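Long-range contact in exodeoxyribonuclease (Neisseria meningitidis, PDB 4B5I), which probably cleaves DNA at abasic sites as a metal-dependent AP endonuclease, with an associated 3'-5' exonuclease activity: residues V34-A39 against S107-S112. Numbering follows the deposited sequence.
Sequences VQELKA and SLYLPS. With MN (manganese (II) ion), chain E; nucleotides of chain D; nucleotides of chain B; nucleotides of chain C.
E36 and Y109 meet beside the metal in the active site, in a buried contact between the ends of strands 31-35 and 103-109, which belong to the two facing sheets of the DNase I-like fold. The E36 CG methylene lies over one face of the Y109 ring, 3.8 Å from its centroid, as a CH-pi contact offset toward the rim. The carboxylate stands nearly upright to the ring, the two planes 82° apart, and its OE2 comes 2.6 Å from Y109 OH. An extended chain beyond CG (chi2 -169°) carries the carboxylate past the ring to the manganese, which both oxygens bind, OE2 at 2.5 Å. DC5 O3' of chain B and 3DR1 OP1 of chain D also bind the ion, so the metal bridges both sides of the break at the abasic site, consistent with a cleaved product. With CG anti to the backbone N (chi1 177°), the Y109 side chain reaches the same phosphate: its hydroxyl lies 3.1 Å from 3DR1 OP3, which sits near the ring plane at the edge. Y109 is a predicted active-site residue, E36 an observed metal ligand. S112 OG approaches the abasic sugar, 3.1 Å from 3DR1 O4'.

Behind the metal site, side chains meet both side chains and backbone. Q35 CB meets Y109 CB at 3.9 Å. S107 OG lies 2.8 Å from V34 O, a weak hydrogen bond at most, since its one proton can go instead to A70 O. N8 ND2 adds a weak hydrogen bond to E36 OE2, and N10, another metal ligand, lies beside the glutamate. Strand 31-35 runs between 2-8 and 69-73 of one sheet; strand 103-109 lies between 95-100 and 143-147 of the other, with L108 against F126 and F130 of helix 117-139.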
ATOM      1  N   VAL A  34       3.137   0.609   6.117  1.00 42.92           N
ATOM      2  CA  VAL A  34       2.263   1.764   6.290  1.00 33.50           C
ATOM      3  C   VAL A  34       2.546   2.852   5.259  1.00 33.63           C
ATOM      4  O   VAL A  34       3.690   3.050   4.847  1.00 34.46           O
ATOM      5  CB  VAL A  34       2.379   2.370   7.706  1.00 37.73           C
ATOM      6  CG1 VAL A  34       2.136   1.305   8.764  1.00 35.38           C
ATOM      7  CG2 VAL A  34       3.739   3.023   7.901  1.00 37.77           C
ATOM      8  N   GLN A  35       1.493   3.547   4.843  1.00 35.71           N
ATOM      9  CA  GLN A  35       1.631   4.687   3.945  1.00 40.27           C
ATOM     10  C   GLN A  35       1.027   5.937   4.577  1.00 40.57           C
ATOM     11  O   GLN A  35       0.180   5.845   5.464  1.00 34.28           O
ATOM     12  CB  GLN A  35       0.980   4.402   2.590  1.00 35.75           C
ATOM     13  CG  GLN A  35       1.566   3.205   1.861  1.00 42.42           C
ATOM     14  CD  GLN A  35       1.128   1.881   2.461  1.00 35.82           C
ATOM     15  OE1 GLN A  35       1.906   0.930   2.539  1.00 35.24           O
ATOM     16  NE2 GLN A  35      -0.129   1.813   2.881  1.00 26.31           N
ATOM     17  N   GLU A  36       1.472   7.101   4.113  1.00 44.64           N
ATOM     18  CA  GLU A  36       1.051   8.382   4.673  1.00 46.25           C
ATOM     19  C   GLU A  36       1.419   8.514   6.147  1.00 48.80           C
ATOM     20  O   GLU A  36       0.547   8.596   7.012  1.00 42.16           O
ATOM     21  CB  GLU A  36      -0.450   8.612   4.478  1.00 51.34           C
ATOM     22  CG  GLU A  36      -0.853   8.889   3.041  1.00 62.90           C
ATOM     23  CD  GLU A  36      -2.284   9.366   2.922  1.00 68.85           C
ATOM     24  OE1 GLU A  36      -2.895   9.677   3.965  1.00 76.55           O
ATOM     25  OE2 GLU A  36      -2.798   9.433   1.786  1.00 69.13           O
ATOM     26  N   LEU A  37       2.718   8.529   6.427  1.00 54.40           N
ATOM     27  CA  LEU A  37       3.198   8.779   7.776  1.00 51.09           C
ATOM     28  C   LEU A  37       2.749  10.155   8.231  1.00 44.93           C
ATOM     29  O   LEU A  37       2.445  10.363   9.404  1.00 38.10           O
ATOM     30  CB  LEU A  37       4.723   8.703   7.826  1.00 47.52           C
ATOM     31  CG  LEU A  37       5.355   7.323   7.661  1.00 38.79           C
ATOM     32  CD1 LEU A  37       6.874   7.433   7.644  1.00 24.15           C
ATOM     33  CD2 LEU A  37       4.886   6.399   8.773  1.00 28.82           C
ATOM     34  N   LYS A  38       2.702  11.090   7.285  1.00 48.56           N
ATOM     35  CA  LYS A  38       2.405  12.486   7.582  1.00 61.12           C
ATOM     36  C   LYS A  38       3.286  12.993   8.713  1.00 61.79           C
ATOM     37  O   LYS A  38       2.803  13.607   9.664  1.00 59.35           O
ATOM     38  CB  LYS A  38       0.926  12.677   7.923  1.00 67.49           C
ATOM     39  CG  LYS A  38       0.003  12.614   6.717  1.00 69.37           C
ATOM     40  CD  LYS A  38      -1.382  13.135   7.058  1.00 69.54           C
ATOM     41  CE  LYS A  38      -2.239  13.279   5.811  1.00 62.53           C
ATOM     42  NZ  LYS A  38      -3.559  13.897   6.117  1.00 58.58           N
ATOM     43  N   ALA A  39       4.583  12.725   8.598  1.00 58.94           N
ATOM     44  CA  ALA A  39       5.551  13.127   9.610  1.00 54.83           C
ATOM     45  C   ALA A  39       6.970  12.863   9.126  1.00 59.79           C
ATOM     46  O   ALA A  39       7.187  12.088   8.196  1.00 64.48           O
ATOM     47  CB  ALA A  39       5.291  12.390  10.914  1.00 48.47           C
ATOM     48  N   SER A 107       6.801  -0.987   0.817  1.00 48.37           N
ATOM     49  CA  SER A 107       5.729  -0.084   1.196  1.00 40.54           C
ATOM     50  C   SER A 107       5.677   1.026   0.157  1.00 44.88           C
ATOM     51  O   SER A 107       6.644   1.778  -0.016  1.00 41.51           O
ATOM     52  CB  SER A 107       5.971   0.501   2.587  1.00 33.90           C
ATOM     53  OG  SER A 107       4.915   1.369   2.958  1.00 36.12           O
ATOM     54  N   LEU A 108       4.548   1.109  -0.541  1.00 48.47           N
ATOM     55  CA  LEU A 108       4.397   2.035  -1.657  1.00 42.77           C
ATOM     56  C   LEU A 108       3.203   2.965  -1.474  1.00 40.51           C
ATOM     57  O   LEU A 108       2.096   2.518  -1.182  1.00 37.18           O
ATOM     58  CB  LEU A 108       4.238   1.257  -2.962  1.00 41.68           C
ATOM     59  CG  LEU A 108       3.829   2.065  -4.193  1.00 48.63           C
ATOM     60  CD1 LEU A 108       4.938   3.025  -4.595  1.00 51.12           C
ATOM     61  CD2 LEU A 108       3.473   1.136  -5.344  1.00 52.46           C
ATOM     62  N   TYR A 109       3.435   4.261  -1.650  1.00 38.81           N
ATOM     63  CA  TYR A 109       2.352   5.234  -1.635  1.00 37.51           C
ATOM     64  C   TYR A 109       2.304   5.981  -2.964  1.00 43.51           C
ATOM     65  O   TYR A 109       3.057   6.928  -3.186  1.00 42.58           O
ATOM     66  CB  TYR A 109       2.504   6.213  -0.468  1.00 43.60           C
ATOM     67  CG  TYR A 109       1.441   7.286  -0.442  1.00 50.80           C
ATOM     68  CD1 TYR A 109       0.094   6.955  -0.475  1.00 52.98           C
ATOM     69  CD2 TYR A 109       1.784   8.629  -0.378  1.00 54.50           C
ATOM     70  CE1 TYR A 109      -0.883   7.932  -0.453  1.00 55.46           C
ATOM     71  CE2 TYR A 109       0.814   9.615  -0.354  1.00 59.05           C
ATOM     72  CZ  TYR A 109      -0.518   9.259  -0.392  1.00 58.42           C
ATOM     73  OH  TYR A 109      -1.488  10.234  -0.370  1.00 60.12           O
ATOM     74  N   LEU A 110       1.417   5.536  -3.847  1.00 47.82           N
ATOM     75  CA  LEU A 110       1.290   6.120  -5.174  1.00 47.85           C
ATOM     76  C   LEU A 110       0.522   7.437  -5.102  1.00 46.06           C
ATOM     77  O   LEU A 110      -0.502   7.524  -4.426  1.00 45.39           O
ATOM     78  CB  LEU A 110       0.590   5.134  -6.110  1.00 47.24           C
ATOM     79  CG  LEU A 110       0.898   5.220  -7.604  1.00 49.48           C
ATOM     80  CD1 LEU A 110       0.612   3.886  -8.282  1.00 48.64           C
ATOM     81  CD2 LEU A 110       0.116   6.346  -8.263  1.00 54.54           C
ATOM     82  N   PRO A 111       1.026   8.472  -5.793  1.00 42.69           N
ATOM     83  CA  PRO A 111       0.433   9.815  -5.790  1.00 42.02           C
ATOM     84  C   PRO A 111      -1.056   9.826  -6.126  1.00 50.09           C
ATOM     85  O   PRO A 111      -1.509   9.071  -6.987  1.00 54.52           O
ATOM     86  CB  PRO A 111       1.224  10.542  -6.879  1.00 37.17           C
ATOM     87  CG  PRO A 111       2.552   9.873  -6.871  1.00 34.80           C
ATOM     88  CD  PRO A 111       2.270   8.424  -6.582  1.00 44.00           C
ATOM     89  N   SER A 112      -1.806  10.686  -5.441  1.00 53.82           N
ATOM     90  CA  SER A 112      -3.227  10.865  -5.709  1.00 58.37           C
ATOM     91  C   SER A 112      -3.451  12.139  -6.515  1.00 77.87           C
ATOM     92  O   SER A 112      -3.125  13.236  -6.060  1.00 91.51           O
ATOM     93  CB  SER A 112      -4.011  10.935  -4.400  1.00 57.15           C
ATOM     94  OG  SER A 112      -5.381  11.201  -4.643  1.00 63.09           O
TER
HETATM   95 MN    MN E1257      -5.153   9.741   2.617  1.00 66.62          MN
ATOM     96  O5' 3DR D   1      -6.439   9.332  -1.883  1.00 44.39           O
ATOM     97  P   3DR D   1      -5.493   8.391  -1.004  1.00 62.73           P
ATOM     98  OP1 3DR D   1      -5.806   8.641   0.420  1.00 62.60           O
ATOM     99  OP2 3DR D   1      -5.864   6.991  -1.291  1.00 70.85           O
ATOM    100  OP3 3DR D   1      -4.101   8.830  -1.244  1.00 54.41           O
ATOM    101  C2' 3DR D   1      -9.612   7.768  -4.295  1.00 51.45           C
ATOM    102  C5' 3DR D   1      -7.813   9.009  -2.024  1.00 45.24           C
ATOM    103  C4' 3DR D   1      -8.337   9.521  -3.351  1.00 53.76           C
ATOM    104  O4' 3DR D   1      -7.563   8.945  -4.432  1.00 53.07           O
ATOM    105  C1' 3DR D   1      -8.313   7.934  -5.078  1.00 49.01           C
ATOM    106  C3' 3DR D   1      -9.775   9.145  -3.661  1.00 53.10           C
ATOM    107  O3' 3DR D   1     -10.319  10.080  -4.578  1.00 46.11           O
TER
ATOM    108  P    DC B   5      -1.737  15.357  -2.210  1.00103.05           P
ATOM    109  OP1  DC B   5      -0.483  14.737  -2.692  1.00105.88           O
ATOM    110  OP2  DC B   5      -2.536  16.201  -3.125  1.00107.80           O
ATOM    111  O5'  DC B   5      -2.687  14.204  -1.643  1.00114.02           O
ATOM    112  C5'  DC B   5      -2.281  13.496  -0.478  1.00110.05           C
ATOM    113  C4'  DC B   5      -3.483  13.095   0.358  1.00104.17           C
ATOM    114  O4'  DC B   5      -4.244  14.274   0.724  1.00105.52           O
ATOM    115  C3'  DC B   5      -4.460  12.151  -0.339  1.00 93.95           C
ATOM    116  O3'  DC B   5      -4.591  10.969   0.432  1.00 81.77           O
ATOM    117  C2'  DC B   5      -5.774  12.928  -0.401  1.00 99.78           C
ATOM    118  C1'  DC B   5      -5.611  13.925   0.740  1.00102.10           C
ATOM    119  N1   DC B   5      -6.431  15.159   0.582  1.00 99.83           N
ATOM    120  C2   DC B   5      -7.568  15.333   1.379  1.00 98.65           C
ATOM    121  O2   DC B   5      -7.869  14.456   2.201  1.00 95.92           O
ATOM    122  N3   DC B   5      -8.309  16.460   1.229  1.00 94.31           N
ATOM    123  C4   DC B   5      -7.951  17.380   0.333  1.00 89.19           C
ATOM    124  N4   DC B   5      -8.713  18.471   0.223  1.00 78.26           N
ATOM    125  C5   DC B   5      -6.795  17.221  -0.489  1.00 89.34           C
ATOM    126  C6   DC B   5      -6.072  16.106  -0.331  1.00 95.98           C
TER
ATOM    127  P    DG C  10      -1.740  13.655  12.314  1.00 76.13           P
ATOM    128  OP1  DG C  10      -0.872  12.456  12.360  1.00 71.59           O
ATOM    129  OP2  DG C  10      -2.568  14.032  13.480  1.00 88.28           O
ATOM    130  O5'  DG C  10      -0.844  14.931  11.966  1.00 96.42           O
ATOM    131  C5'  DG C  10      -0.189  15.005  10.708  1.00 95.14           C
ATOM    132  C4'  DG C  10       0.159  16.446  10.379  1.00 94.47           C
ATOM    133  O4'  DG C  10      -1.044  17.200  10.066  1.00 95.84           O
ATOM    134  C3'  DG C  10       0.854  17.222  11.495  1.00 97.41           C
ATOM    135  O3'  DG C  10       1.875  18.033  10.934  1.00101.93           O
ATOM    136  C2'  DG C  10      -0.271  18.082  12.058  1.00 97.56           C
ATOM    137  C1'  DG C  10      -0.980  18.430  10.758  1.00101.49           C
ATOM    138  N9   DG C  10      -2.324  18.975  10.927  1.00106.40           N
ATOM    139  C8   DG C  10      -3.236  18.671  11.909  1.00108.00           C
ATOM    140  N7   DG C  10      -4.358  19.326  11.795  1.00111.30           N
ATOM    141  C5   DG C  10      -4.179  20.116  10.665  1.00111.71           C
ATOM    142  C6   DG C  10      -5.054  21.041  10.046  1.00111.50           C
ATOM    143  O6   DG C  10      -6.204  21.357  10.386  1.00110.35           O
ATOM    144  N1   DG C  10      -4.475  21.626   8.921  1.00111.58           N
ATOM    145  C2   DG C  10      -3.211  21.352   8.454  1.00109.46           C
ATOM    146  N2   DG C  10      -2.824  22.014   7.353  1.00108.49           N
ATOM    147  N3   DG C  10      -2.381  20.489   9.025  1.00106.48           N
ATOM    148  C4   DG C  10      -2.931  19.910  10.121  1.00108.64           C
TER